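Local coordinates for protein N-acetyltransferase (Staphylococcus aureus subsp. aureus, PDB 4M85) that probably transfers an acetyl group from acetyl-CoA to a substrate amine, as other GNAT-family acetyltransferases do, at residues 156-159 against 160-164; 140-143 against 144-147; 18-21 against 22-26; 75-78 against 79-82. One frame throughout, in Å; residues are numbered along the deposited sequence.

Interaction 1. Residues 156-159 against 160-164; sequences EAAL and KLYKK
Four successive alpha-helical bonds join residues 156-159 to 160-164, from Lys160 N to Glu156 O through to Lys163 N to Leu159 O. The shortest is Tyr162 N to Ala158 O at 2.7 Å. That same carbonyl oxygen also lies over one face of the Tyr162 ring, toward the rim, with CD2 of Tyr162 3.2 Å from Ala158 O. Farther along the ring, CE2 of Tyr162 rests on CB of Ala158 at 3.6 Å. Tyr162 CG stands anti to the carbonyl carbon (chi1 -57°), and this swings the ring back over the preceding turn. The ring also packs on Leu149 and Cys151 of strand 147-152, so this side of the helix faces the sheet.

On the solvent side, Glu156 and Lys160 make an i to i+4 salt bridge. Both chains are extended, and they meet at an oblique angle. Glu156 OE1 is 3.5 Å from Lys160 NZ, and CE of Lys160 is as near to that oxygen, at 3.4 Å. Water 1 joins the pair: it donates to Glu156 OE1 at 2.7 Å and accepts from Lys160 NZ at 3.0 Å. The ion pair is long, and the water bridges both charged groups; at this exposed site solvent probably screens the attraction.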
ATOM      1  N   GLU A 156      -0.454  14.544  11.079  1.00 26.08           N
ATOM      2  CA  GLU A 156      -1.499  14.582  12.128  1.00 25.48           C
ATOM      3  C   GLU A 156      -2.908  14.367  11.580  1.00 24.40           C
ATOM      4  O   GLU A 156      -3.769  13.787  12.257  1.00 23.10           O
ATOM      5  CB  GLU A 156      -1.454  15.879  12.939  1.00 27.85           C
ATOM      6  CG  GLU A 156      -2.334  15.787  14.192  1.00 31.18           C
ATOM      7  CD  GLU A 156      -2.421  17.075  14.969  1.00 33.81           C
ATOM      8  OE1 GLU A 156      -2.969  18.062  14.417  1.00 38.84           O
ATOM      9  OE2 GLU A 156      -1.955  17.093  16.129  1.00 34.45           O
ATOM     10  N   ALA A 157      -3.158  14.822  10.363  1.00 22.25           N
ATOM     11  CA  ALA A 157      -4.486  14.664   9.794  1.00 22.51           C
ATOM     12  C   ALA A 157      -4.815  13.176   9.577  1.00 22.32           C
ATOM     13  O   ALA A 157      -5.950  12.729   9.832  1.00 22.68           O
ATOM     14  CB  ALA A 157      -4.629  15.468   8.493  1.00 21.54           C
ATOM     15  N   ALA A 158      -3.839  12.407   9.105  1.00 22.37           N
ATOM     16  CA  ALA A 158      -4.005  10.962   9.024  1.00 22.28           C
ATOM     17  C   ALA A 158      -4.206  10.383  10.430  1.00 22.86           C
ATOM     18  O   ALA A 158      -5.170   9.637  10.671  1.00 25.09           O
ATOM     19  CB  ALA A 158      -2.833  10.320   8.314  1.00 22.26           C
ATOM     20  N   LEU A 159      -3.357  10.761  11.380  1.00 22.26           N
ATOM     21  CA  LEU A 159      -3.465  10.189  12.716  1.00 23.63           C
ATOM     22  C   LEU A 159      -4.863  10.432  13.310  1.00 24.43           C
ATOM     23  O   LEU A 159      -5.428   9.521  13.911  1.00 22.89           O
ATOM     24  CB  LEU A 159      -2.364  10.714  13.637  1.00 23.14           C
ATOM     25  CG  LEU A 159      -2.371  10.280  15.101  1.00 24.31           C
ATOM     26  CD1 LEU A 159      -2.179   8.760  15.249  1.00 24.13           C
ATOM     27  CD2 LEU A 159      -1.314  11.067  15.890  1.00 23.34           C
ATOM     28  N   LYS A 160      -5.420  11.633  13.126  1.00 26.73           N
ATOM     29  CA  LYS A 160      -6.758  11.932  13.628  1.00 29.25           C
ATOM     30  C   LYS A 160      -7.780  11.064  12.930  1.00 28.76           C
ATOM     31  O   LYS A 160      -8.633  10.486  13.567  1.00 27.49           O
ATOM     32  CB  LYS A 160      -7.147  13.375  13.348  1.00 33.79           C
ATOM     33  CG  LYS A 160      -6.324  14.417  14.052  1.00 36.61           C
ATOM     34  CD  LYS A 160      -6.750  15.789  13.573  1.00 38.68           C
ATOM     35  CE  LYS A 160      -6.133  16.875  14.419  1.00 43.19           C
ATOM     36  NZ  LYS A 160      -6.426  18.210  13.832  1.00 48.10           N
ATOM     37  N   LEU A 161      -7.704  11.007  11.602  1.00 30.12           N
ATOM     38  CA  LEU A 161      -8.558  10.108  10.814  1.00 31.42           C
ATOM     39  C   LEU A 161      -8.495   8.677  11.346  1.00 30.56           C
ATOM     40  O   LEU A 161      -9.542   8.044  11.569  1.00 31.25           O
ATOM     41  CB  LEU A 161      -8.202  10.169   9.312  1.00 35.19           C
ATOM     42  CG  LEU A 161      -8.788   9.125   8.333  1.00 38.09           C
ATOM     43  CD1 LEU A 161     -10.304   8.962   8.478  1.00 40.89           C
ATOM     44  CD2 LEU A 161      -8.433   9.475   6.899  1.00 38.24           C
ATOM     45  N   TYR A 162      -7.292   8.176  11.619  1.00 26.82           N
ATOM     46  CA  TYR A 162      -7.165   6.796  12.104  1.00 24.35           C
ATOM     47  C   TYR A 162      -7.750   6.591  13.494  1.00 25.66           C
ATOM     48  O   TYR A 162      -8.485   5.598  13.726  1.00 23.39           O
ATOM     49  CB  TYR A 162      -5.718   6.302  12.049  1.00 22.45           C
ATOM     50  CG  TYR A 162      -5.116   6.393  10.665  1.00 21.56           C
ATOM     51  CD1 TYR A 162      -5.879   6.132   9.548  1.00 20.58           C
ATOM     52  CD2 TYR A 162      -3.778   6.742  10.484  1.00 21.52           C
ATOM     53  CE1 TYR A 162      -5.357   6.233   8.282  1.00 22.47           C
ATOM     54  CE2 TYR A 162      -3.231   6.847   9.209  1.00 22.03           C
ATOM     55  CZ  TYR A 162      -4.033   6.590   8.115  1.00 22.64           C
ATOM     56  OH  TYR A 162      -3.543   6.674   6.843  1.00 23.90           O
ATOM     57  N   LYS A 163      -7.440   7.507  14.413  1.00 25.71           N
ATOM     58  CA  LYS A 163      -8.018   7.452  15.767  1.00 27.69           C
ATOM     59  C   LYS A 163      -9.532   7.594  15.750  1.00 27.52           C
ATOM     60  O   LYS A 163     -10.197   7.013  16.590  1.00 31.25           O
ATOM     61  CB  LYS A 163      -7.410   8.500  16.705  1.00 28.03           C
ATOM     62  CG  LYS A 163      -5.978   8.225  17.158  1.00 28.67           C
ATOM     63  CD  LYS A 163      -5.923   6.997  18.044  1.00 30.96           C
ATOM     64  CE  LYS A 163      -4.520   6.658  18.495  1.00 29.70           C
ATOM     65  NZ  LYS A 163      -4.166   7.334  19.751  1.00 30.18           N
ATOM     66  N   LYS A 164     -10.069   8.338  14.792  1.00 28.62           N
ATOM     67  CA  LYS A 164     -11.519   8.533  14.698  1.00 28.56           C
ATOM     68  C   LYS A 164     -12.245   7.236  14.326  1.00 28.83           C
ATOM     69  O   LYS A 164     -13.334   6.988  14.834  1.00 29.21           O
ATOM     70  CB  LYS A 164     -11.855   9.632  13.701  1.00 29.03           C
ATOM     71  CG  LYS A 164     -13.260  10.199  13.858  1.00 30.67           C
ATOM     72  CD  LYS A 164     -13.572  11.283  12.832  1.00 31.30           C
ATOM     73  CE  LYS A 164     -15.075  11.602  12.803  1.00 32.92           C
ATOM     74  NZ  LYS A 164     -15.338  12.924  12.149  1.00 34.45           N
TER
HETATM   75  O   HOH W   1      -4.122  19.062  12.151  1.00 55.46           O

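Interaction 2. Residues 140-143 against 144-147; sequences ESNT and HVKW
The turn after helix 130-140, which leads into strand 147-152 of the GNAT sheet, is held by two hydrogen bonds to Asn142. One uses its backbone. Trp147 NE1 donates to Asn142 O at 2.9 Å, with an N-H...O angle of 155°. The oxygen lies in the plane of the indole, at its edge, so the bond helps fix how the ring is turned. CB of Asn142 adds a contact with CZ2 of Trp147 at 3.8 Å.

The second bond uses the side chain. His144 N donates to Asn142 OD1 at 3.0 Å, tilted from the amide plane. With chi1 at -164°, CG lies beside the carbonyl carbon of Asn142, which carries the amide forward over the next residues. Its other branch, ND2, packs on CG1 of Val145 at 3.4 Å, the two side chains crossing at about a right angle. CG2 of Val145 lies over one indole face near the rim and reaches Asn142 O at 3.6 Å.

Trp147 ties the turn to the core: it packs on Leu138 and Leu139 and meets the ring of Tyr114. An Asn side-chain oxygen accepting the backbone N-H two residues on is the mark of an Asx turn, here in an alpha-to-beta connection.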
ATOM      1  N   GLU A 140     -14.617  -3.199   7.851  1.00 21.64           N
ATOM      2  CA  GLU A 140     -15.866  -3.971   7.920  1.00 22.83           C
ATOM      3  C   GLU A 140     -15.797  -5.371   7.242  1.00 22.67           C
ATOM      4  O   GLU A 140     -16.593  -6.257   7.587  1.00 22.98           O
ATOM      5  CB  GLU A 140     -17.031  -3.140   7.340  1.00 26.04           C
ATOM      6  CG  GLU A 140     -18.437  -3.657   7.670  1.00 29.59           C
ATOM      7  CD  GLU A 140     -18.974  -4.758   6.730  1.00 32.34           C
ATOM      8  OE1 GLU A 140     -18.562  -4.846   5.553  1.00 34.44           O
ATOM      9  OE2 GLU A 140     -19.871  -5.521   7.155  1.00 34.59           O
ATOM     10  N   SER A 141     -14.874  -5.577   6.298  1.00 20.38           N
ATOM     11  CA  SER A 141     -14.749  -6.872   5.590  1.00 20.77           C
ATOM     12  C   SER A 141     -14.369  -8.077   6.490  1.00 22.00           C
ATOM     13  O   SER A 141     -14.582  -9.238   6.101  1.00 20.77           O
ATOM     14  CB  SER A 141     -13.742  -6.787   4.415  1.00 19.64           C
ATOM     15  OG  SER A 141     -12.403  -6.777   4.901  1.00 20.57           O
ATOM     16  N   ASN A 142     -13.792  -7.799   7.656  1.00 22.93           N
ATOM     17  CA  ASN A 142     -13.403  -8.836   8.627  1.00 23.10           C
ATOM     18  C   ASN A 142     -13.248  -8.232  10.016  1.00 23.23           C
ATOM     19  O   ASN A 142     -12.252  -7.560  10.308  1.00 21.18           O
ATOM     20  CB  ASN A 142     -12.080  -9.495   8.230  1.00 25.12           C
ATOM     21  CG  ASN A 142     -11.827 -10.809   8.959  1.00 27.07           C
ATOM     22  OD1 ASN A 142     -12.447 -11.111   9.985  1.00 27.76           O
ATOM     23  ND2 ASN A 142     -10.906 -11.600   8.420  1.00 27.55           N
ATOM     24  N   THR A 143     -14.246  -8.473  10.861  1.00 23.29           N
ATOM     25  CA  THR A 143     -14.248  -7.985  12.233  1.00 23.50           C
ATOM     26  C   THR A 143     -13.714  -9.032  13.226  1.00 23.91           C
ATOM     27  O   THR A 143     -13.847  -8.868  14.450  1.00 21.90           O
ATOM     28  CB  THR A 143     -15.653  -7.562  12.638  1.00 25.20           C
ATOM     29  OG1 THR A 143     -16.537  -8.679  12.524  1.00 25.04           O
ATOM     30  CG2 THR A 143     -16.151  -6.463  11.716  1.00 27.10           C
ATOM     31  N   HIS A 144     -13.098 -10.086  12.688  1.00 24.77           N
ATOM     32  CA  HIS A 144     -12.500 -11.150  13.478  1.00 27.47           C
ATOM     33  C   HIS A 144     -11.003 -11.035  13.532  1.00 27.10           C
ATOM     34  O   HIS A 144     -10.369 -11.913  14.093  1.00 28.06           O
ATOM     35  CB  HIS A 144     -12.848 -12.535  12.890  1.00 28.88           C
ATOM     36  CG  HIS A 144     -14.271 -12.909  13.088  1.00 29.88           C
ATOM     37  ND1 HIS A 144     -15.299 -12.256  12.447  1.00 31.44           N
ATOM     38  CD2 HIS A 144     -14.849 -13.830  13.897  1.00 31.26           C
ATOM     39  CE1 HIS A 144     -16.455 -12.773  12.836  1.00 32.17           C
ATOM     40  NE2 HIS A 144     -16.208 -13.722  13.722  1.00 32.52           N
ATOM     41  N   VAL A 145     -10.431  -9.964  12.975  1.00 27.25           N
ATOM     42  CA  VAL A 145      -8.969  -9.799  12.949  1.00 26.70           C
ATOM     43  C   VAL A 145      -8.519  -8.496  13.591  1.00 25.92           C
ATOM     44  O   VAL A 145      -9.310  -7.564  13.782  1.00 27.62           O
ATOM     45  CB  VAL A 145      -8.361  -9.904  11.523  1.00 27.97           C
ATOM     46  CG1 VAL A 145      -8.579 -11.288  10.930  1.00 28.68           C
ATOM     47  CG2 VAL A 145      -8.930  -8.847  10.580  1.00 28.43           C
ATOM     48  N   LYS A 146      -7.236  -8.449  13.919  1.00 25.06           N
ATOM     49  CA  LYS A 146      -6.581  -7.221  14.347  1.00 26.89           C
ATOM     50  C   LYS A 146      -5.919  -6.581  13.142  1.00 26.05           C
ATOM     51  O   LYS A 146      -4.992  -7.152  12.561  1.00 26.98           O
ATOM     52  CB  LYS A 146      -5.535  -7.507  15.429  1.00 28.70           C
ATOM     53  CG  LYS A 146      -4.718  -6.281  15.823  1.00 30.35           C
ATOM     54  CD  LYS A 146      -4.340  -6.270  17.305  1.00 32.32           C
ATOM     55  CE  LYS A 146      -3.277  -7.293  17.674  1.00 34.72           C
ATOM     56  NZ  LYS A 146      -2.044  -7.093  16.879  1.00 38.12           N
ATOM     57  N   TRP A 147      -6.410  -5.399  12.766  1.00 22.53           N
ATOM     58  CA  TRP A 147      -5.825  -4.633  11.686  1.00 20.43           C
ATOM     59  C   TRP A 147      -4.751  -3.716  12.232  1.00 19.59           C
ATOM     60  O   TRP A 147      -4.840  -3.206  13.362  1.00 20.69           O
ATOM     61  CB  TRP A 147      -6.899  -3.837  10.952  1.00 19.90           C
ATOM     62  CG  TRP A 147      -7.999  -4.663  10.383  1.00 18.50           C
ATOM     63  CD1 TRP A 147      -9.117  -5.057  11.019  1.00 18.28           C
ATOM     64  CD2 TRP A 147      -8.109  -5.159   9.043  1.00 18.94           C
ATOM     65  NE1 TRP A 147      -9.907  -5.789  10.196  1.00 17.52           N
ATOM     66  CE2 TRP A 147      -9.322  -5.863   8.966  1.00 18.16           C
ATOM     67  CE3 TRP A 147      -7.305  -5.074   7.906  1.00 18.51           C
ATOM     68  CZ2 TRP A 147      -9.750  -6.488   7.809  1.00 18.36           C
ATOM     69  CZ3 TRP A 147      -7.725  -5.699   6.756  1.00 19.80           C
ATOM     70  CH2 TRP A 147      -8.939  -6.414   6.716  1.00 19.09           C
TER

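Interaction 3. Residues 18-21 against 22-26; sequences KLVY and MVWDD
Val20 meets Trp24 one helical turn on, the two side chains lying alongside and pointing the same way. From CB of Trp24 the path starts beside backbone, 3.7 Å from Val20 O. CG and CD1 stay close to this oxygen, CD1 of Trp24 being 3.6 Å from Val20 O. From CD1 onward the methyl CG1 of Val20 takes over. NE1 of Trp24 is 3.5 Å from Val20 CG1, and CE2 of Trp24 is closest to it at 3.4 Å. At CZ2 the gap to CG1 of Val20 has opened to 3.7 Å. This is a CH-pi contact: CG1 sits over the face of the five-membered ring, 3.6 Å from the centroid and 22° off the normal.

The pair belongs to helix 13-26, the first helix of the GNAT fold, following strand 4-7. Val20 leans on Ile74 of strand 68-77. The indole also packs on Val32 of helix 30-34 and Ile44 of helix 37-49.

The valine torsion explains the contact. CG1 is anti to the backbone N (chi1 170°), which leaves it facing the next turn. Trp24 CG is anti to its carbonyl carbon (chi1 -70°), which turns the indole back along the helix with a face to CG1. In the backbone, Trp24 N bonds to Val20 O at 2.9 Å, and Asp25 N follows with a bond to Tyr21 O.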
ATOM      1  N   LYS A  18       1.030   3.798 -10.358  1.00 19.31           N
ATOM      2  CA  LYS A  18       1.328   5.222 -10.197  1.00 20.02           C
ATOM      3  C   LYS A  18       1.170   5.626  -8.742  1.00 19.43           C
ATOM      4  O   LYS A  18       2.021   6.334  -8.191  1.00 19.21           O
ATOM      5  CB  LYS A  18       0.429   6.046 -11.113  1.00 21.98           C
ATOM      6  CG  LYS A  18       0.698   5.807 -12.586  1.00 24.54           C
ATOM      7  CD  LYS A  18      -0.202   6.704 -13.429  1.00 28.56           C
ATOM      8  CE  LYS A  18      -0.301   6.224 -14.867  1.00 32.59           C
ATOM      9  NZ  LYS A  18      -1.250   7.094 -15.627  1.00 37.39           N
ATOM     10  N   LEU A  19       0.111   5.126  -8.107  1.00 18.64           N
ATOM     11  CA  LEU A  19      -0.144   5.407  -6.691  1.00 18.49           C
ATOM     12  C   LEU A  19       0.992   4.900  -5.798  1.00 19.23           C
ATOM     13  O   LEU A  19       1.490   5.646  -4.953  1.00 17.89           O
ATOM     14  CB  LEU A  19      -1.483   4.798  -6.254  1.00 18.01           C
ATOM     15  CG  LEU A  19      -2.763   5.535  -6.674  1.00 18.96           C
ATOM     16  CD1 LEU A  19      -4.004   4.654  -6.538  1.00 19.18           C
ATOM     17  CD2 LEU A  19      -2.963   6.842  -5.889  1.00 19.12           C
ATOM     18  N   VAL A  20       1.388   3.633  -5.989  1.00 18.91           N
ATOM     19  CA  VAL A  20       2.467   3.018  -5.207  1.00 18.57           C
ATOM     20  C   VAL A  20       3.769   3.759  -5.502  1.00 18.54           C
ATOM     21  O   VAL A  20       4.512   4.080  -4.607  1.00 17.08           O
ATOM     22  CB  VAL A  20       2.621   1.497  -5.533  1.00 19.02           C
ATOM     23  CG1 VAL A  20       3.895   0.903  -4.920  1.00 19.24           C
ATOM     24  CG2 VAL A  20       1.396   0.723  -5.054  1.00 18.70           C
ATOM     25  N   TYR A  21       4.030   4.037  -6.767  1.00 21.23           N
ATOM     26  CA  TYR A  21       5.222   4.786  -7.135  1.00 23.04           C
ATOM     27  C   TYR A  21       5.321   6.099  -6.342  1.00 25.07           C
ATOM     28  O   TYR A  21       6.391   6.457  -5.830  1.00 25.27           O
ATOM     29  CB  TYR A  21       5.242   5.082  -8.644  1.00 23.99           C
ATOM     30  CG  TYR A  21       6.518   5.746  -9.057  1.00 24.15           C
ATOM     31  CD1 TYR A  21       6.620   7.140  -9.174  1.00 24.92           C
ATOM     32  CD2 TYR A  21       7.644   4.981  -9.297  1.00 24.23           C
ATOM     33  CE1 TYR A  21       7.830   7.741  -9.521  1.00 25.65           C
ATOM     34  CE2 TYR A  21       8.849   5.562  -9.634  1.00 24.65           C
ATOM     35  CZ  TYR A  21       8.945   6.934  -9.748  1.00 26.17           C
ATOM     36  OH  TYR A  21      10.180   7.450 -10.100  1.00 26.70           O
ATOM     37  N   MET A  22       4.213   6.832  -6.261  1.00 28.18           N
ATOM     38  CA  MET A  22       4.205   8.118  -5.534  1.00 30.14           C
ATOM     39  C   MET A  22       4.551   7.920  -4.069  1.00 28.18           C
ATOM     40  O   MET A  22       5.319   8.689  -3.487  1.00 28.44           O
ATOM     41  CB  MET A  22       2.847   8.810  -5.655  1.00 34.00           C
ATOM     42  CG  MET A  22       2.716   9.710  -6.877  1.00 37.95           C
ATOM     43  SD  MET A  22       0.993   9.979  -7.300  1.00 48.60           S
ATOM     44  CE  MET A  22       0.205  10.185  -5.679  1.00 46.63           C
ATOM     45  N   VAL A  23       4.001   6.878  -3.465  1.00 27.25           N
ATOM     46  CA  VAL A  23       4.297   6.601  -2.076  1.00 26.30           C
ATOM     47  C   VAL A  23       5.786   6.276  -1.912  1.00 26.71           C
ATOM     48  O   VAL A  23       6.435   6.787  -0.992  1.00 26.57           O
ATOM     49  CB  VAL A  23       3.425   5.459  -1.519  1.00 27.44           C
ATOM     50  CG1 VAL A  23       3.887   5.060  -0.122  1.00 27.14           C
ATOM     51  CG2 VAL A  23       1.968   5.892  -1.468  1.00 28.02           C
ATOM     52  N   TRP A  24       6.320   5.424  -2.780  1.00 24.44           N
ATOM     53  CA  TRP A  24       7.728   5.017  -2.668  1.00 25.69           C
ATOM     54  C   TRP A  24       8.673   6.195  -2.912  1.00 28.46           C
ATOM     55  O   TRP A  24       9.773   6.230  -2.368  1.00 27.15           O
ATOM     56  CB  TRP A  24       8.063   3.880  -3.647  1.00 24.05           C
ATOM     57  CG  TRP A  24       7.449   2.536  -3.316  1.00 22.99           C
ATOM     58  CD1 TRP A  24       6.538   2.250  -2.322  1.00 22.21           C
ATOM     59  CD2 TRP A  24       7.688   1.301  -4.008  1.00 21.82           C
ATOM     60  NE1 TRP A  24       6.216   0.909  -2.350  1.00 22.26           N
ATOM     61  CE2 TRP A  24       6.906   0.307  -3.374  1.00 21.82           C
ATOM     62  CE3 TRP A  24       8.503   0.936  -5.098  1.00 22.45           C
ATOM     63  CZ2 TRP A  24       6.903  -1.023  -3.798  1.00 20.99           C
ATOM     64  CZ3 TRP A  24       8.517  -0.390  -5.498  1.00 21.17           C
ATOM     65  CH2 TRP A  24       7.711  -1.349  -4.853  1.00 20.75           C
ATOM     66  N   ASP A  25       8.239   7.147  -3.740  1.00 33.30           N
ATOM     67  CA  ASP A  25       9.018   8.361  -4.036  1.00 37.85           C
ATOM     68  C   ASP A  25       9.061   9.287  -2.816  1.00 40.36           C
ATOM     69  O   ASP A  25      10.129   9.826  -2.489  1.00 40.22           O
ATOM     70  CB  ASP A  25       8.458   9.094  -5.269  1.00 38.87           C
ATOM     71  CG  ASP A  25       9.260  10.359  -5.632  1.00 41.58           C
ATOM     72  OD1 ASP A  25      10.387  10.248  -6.165  1.00 38.34           O
ATOM     73  OD2 ASP A  25       8.750  11.471  -5.380  1.00 43.37           O
ATOM     74  N   ASP A  26       7.915   9.459  -2.147  1.00 40.81           N
ATOM     75  CA  ASP A  26       7.867  10.156  -0.864  1.00 42.49           C
ATOM     76  C   ASP A  26       8.860   9.531   0.100  1.00 46.69           C
ATOM     77  O   ASP A  26       9.745  10.216   0.611  1.00 49.30           O
ATOM     78  CB  ASP A  26       6.468  10.087  -0.242  1.00 44.69           C
ATOM     79  CG  ASP A  26       5.458  10.968  -0.956  1.00 45.13           C
ATOM     80  OD1 ASP A  26       5.883  11.832  -1.750  1.00 48.11           O
ATOM     81  OD2 ASP A  26       4.237  10.791  -0.726  1.00 46.65           O
TER

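Interaction 4. Residues 75-78 against 79-82; sequences SYSG and ENEL
Ser77 and Asn80 face each other across the short connection from strand 68-77 to helix 81-86, a beta-to-alpha turn leaving strand 68-77 of the GNAT sheet. Asn80 N makes a weak hydrogen bond to Ser77 O at 3.3 Å. Glu81 N bonds to Gly78 O at 3.2 Å. In this second bond the N-H approaches from above the plane of the Gly78 carbonyl. Both bonds run from residue i+3 back to residue i, as in a tight turn at the start of a helix.

Ser77 has its hydroxyl between the backbone N and the carbonyl carbon (chi1 51°). This turns OG toward Asn80, where it packs against CB at 3.6 Å; ND2 of Asn80 is equally near to Ser77 OG. Asn80 occupies the N-cap position of helix 81-86, but its side chain makes no capping bond.

The ring of Tyr76 meets Glu81 loosely, CE2 of Tyr76 being 4.2 Å from CG of Glu81, and the ring and carboxylate planes are 46° apart. The hydroxyl of Tyr76 bonds to Glu117 and Arg54.

Glu81 is extended throughout, with CG anti to the backbone N (chi1 -176°). This carries its carboxylate past the turn to Glu108 N, Ala109 N and Arg54. Two backbone N-H groups and the Arg54 salt bridge thus satisfy the buried carboxylate. Water 2 ties it back to the turn, donating to Glu81 OE1 at 2.7 Å and also to Gly78 O.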
ATOM      1  N   SER A  75      -3.624  -4.312   1.710  1.00 16.10           N
ATOM      2  CA  SER A  75      -3.542  -5.008   2.983  1.00 15.92           C
ATOM      3  C   SER A  75      -3.389  -6.520   2.789  1.00 15.88           C
ATOM      4  O   SER A  75      -3.833  -7.052   1.796  1.00 16.10           O
ATOM      5  CB  SER A  75      -4.781  -4.734   3.803  1.00 15.97           C
ATOM      6  OG  SER A  75      -5.936  -5.299   3.207  1.00 15.81           O
ATOM      7  N   TYR A  76      -2.769  -7.174   3.766  1.00 17.33           N
ATOM      8  CA  TYR A  76      -2.448  -8.621   3.723  1.00 18.12           C
ATOM      9  C   TYR A  76      -1.962  -9.058   5.116  1.00 19.18           C
ATOM     10  O   TYR A  76      -1.613  -8.202   5.953  1.00 18.89           O
ATOM     11  CB  TYR A  76      -1.370  -8.902   2.664  1.00 17.17           C
ATOM     12  CG  TYR A  76      -0.253  -7.896   2.694  1.00 18.21           C
ATOM     13  CD1 TYR A  76      -0.194  -6.862   1.776  1.00 18.25           C
ATOM     14  CD2 TYR A  76       0.730  -7.951   3.668  1.00 18.65           C
ATOM     15  CE1 TYR A  76       0.800  -5.903   1.830  1.00 18.64           C
ATOM     16  CE2 TYR A  76       1.734  -7.005   3.718  1.00 19.71           C
ATOM     17  CZ  TYR A  76       1.758  -5.978   2.803  1.00 19.45           C
ATOM     18  OH  TYR A  76       2.775  -5.046   2.874  1.00 20.65           O
ATOM     19  N   SER A  77      -1.906 -10.371   5.379  1.00 19.30           N
ATOM     20  CA  SER A  77      -1.528 -10.830   6.724  1.00 20.57           C
ATOM     21  C   SER A  77      -0.108 -10.467   7.056  1.00 19.81           C
ATOM     22  O   SER A  77       0.794 -10.627   6.230  1.00 19.08           O
ATOM     23  CB  SER A  77      -1.715 -12.358   6.912  1.00 22.71           C
ATOM     24  OG  SER A  77      -1.083 -13.057   5.870  1.00 24.29           O
ATOM     25  N   GLY A  78       0.095  -9.993   8.278  1.00 19.14           N
ATOM     26  CA  GLY A  78       1.437  -9.723   8.775  1.00 20.95           C
ATOM     27  C   GLY A  78       2.315 -10.971   8.835  1.00 23.00           C
ATOM     28  O   GLY A  78       3.529 -10.904   8.644  1.00 21.91           O
ATOM     29  N   GLU A  79       1.707 -12.133   9.049  1.00 26.64           N
ATOM     30  CA  GLU A  79       2.517 -13.333   9.188  1.00 30.49           C
ATOM     31  C   GLU A  79       3.145 -13.759   7.865  1.00 28.87           C
ATOM     32  O   GLU A  79       4.214 -14.328   7.860  1.00 29.83           O
ATOM     33  CB  GLU A  79       1.755 -14.467   9.863  1.00 35.36           C
ATOM     34  CG  GLU A  79       0.616 -15.102   9.096  1.00 41.27           C
ATOM     35  CD  GLU A  79       0.078 -16.326   9.821  1.00 49.48           C
ATOM     36  OE1 GLU A  79       0.757 -16.802  10.764  1.00 56.42           O
ATOM     37  OE2 GLU A  79      -1.017 -16.810   9.464  1.00 57.22           O
ATOM     38  N   ASN A  80       2.519 -13.431   6.745  1.00 27.87           N
ATOM     39  CA  ASN A  80       3.101 -13.730   5.445  1.00 26.91           C
ATOM     40  C   ASN A  80       3.837 -12.551   4.779  1.00 25.88           C
ATOM     41  O   ASN A  80       4.190 -12.631   3.599  1.00 25.11           O
ATOM     42  CB  ASN A  80       2.010 -14.269   4.532  1.00 27.38           C
ATOM     43  CG  ASN A  80       1.571 -15.688   4.900  1.00 30.65           C
ATOM     44  OD1 ASN A  80       2.278 -16.422   5.568  1.00 32.26           O
ATOM     45  ND2 ASN A  80       0.396 -16.074   4.445  1.00 33.62           N
ATOM     46  N   GLU A  81       4.103 -11.483   5.529  1.00 24.97           N
ATOM     47  CA  GLU A  81       4.646 -10.235   4.956  1.00 24.32           C
ATOM     48  C   GLU A  81       5.934 -10.448   4.159  1.00 24.49           C
ATOM     49  O   GLU A  81       6.038 -10.014   3.014  1.00 22.39           O
ATOM     50  CB  GLU A  81       4.936  -9.189   6.048  1.00 23.31           C
ATOM     51  CG  GLU A  81       5.405  -7.853   5.493  1.00 23.21           C
ATOM     52  CD  GLU A  81       5.811  -6.837   6.558  1.00 23.85           C
ATOM     53  OE1 GLU A  81       5.561  -7.039   7.770  1.00 24.13           O
ATOM     54  OE2 GLU A  81       6.399  -5.805   6.180  1.00 24.07           O
ATOM     55  N   LEU A  82       6.924 -11.066   4.798  1.00 25.78           N
ATOM     56  CA  LEU A  82       8.223 -11.285   4.165  1.00 26.14           C
ATOM     57  C   LEU A  82       8.124 -12.303   3.009  1.00 24.93           C
ATOM     58  O   LEU A  82       8.899 -12.230   2.074  1.00 25.78           O
ATOM     59  CB  LEU A  82       9.269 -11.700   5.209  1.00 28.39           C
ATOM     60  CG  LEU A  82       9.643 -10.645   6.262  1.00 29.60           C
ATOM     61  CD1 LEU A  82      10.899 -11.082   7.008  1.00 31.98           C
ATOM     62  CD2 LEU A  82       9.870  -9.279   5.643  1.00 30.32           C
TER
HETATM   63  O   HOH W   2       4.911  -9.037   9.505  1.00 26.77           O
HETATM   64  O   HOH W   3       6.497 -11.656   7.889  1.00 39.49           O

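The four contacts are local and follow one another along the chain in the order 3, 4, 2, 1. Interactions 2 and 4 touch: CZ3 of Trp147 packs on OG of Ser75 at 4.0 Å, and their centres are 14 Å apart. The others do not touch. Strand 68-77 supports interaction 3 and ends in interaction 4, their centres 20 Å apart. Interactions 2 and 3 lie on opposite sides of the chain's centre, with centres 27 Å apart. In GNAT enzymes acetyl-CoA usually sits where two parallel strands, here probably 114-121 and 147-152, splay apart. Interaction 2 leads into strand 147-152 and interaction 1 lies against it, with nearest atoms about 10 Å apart.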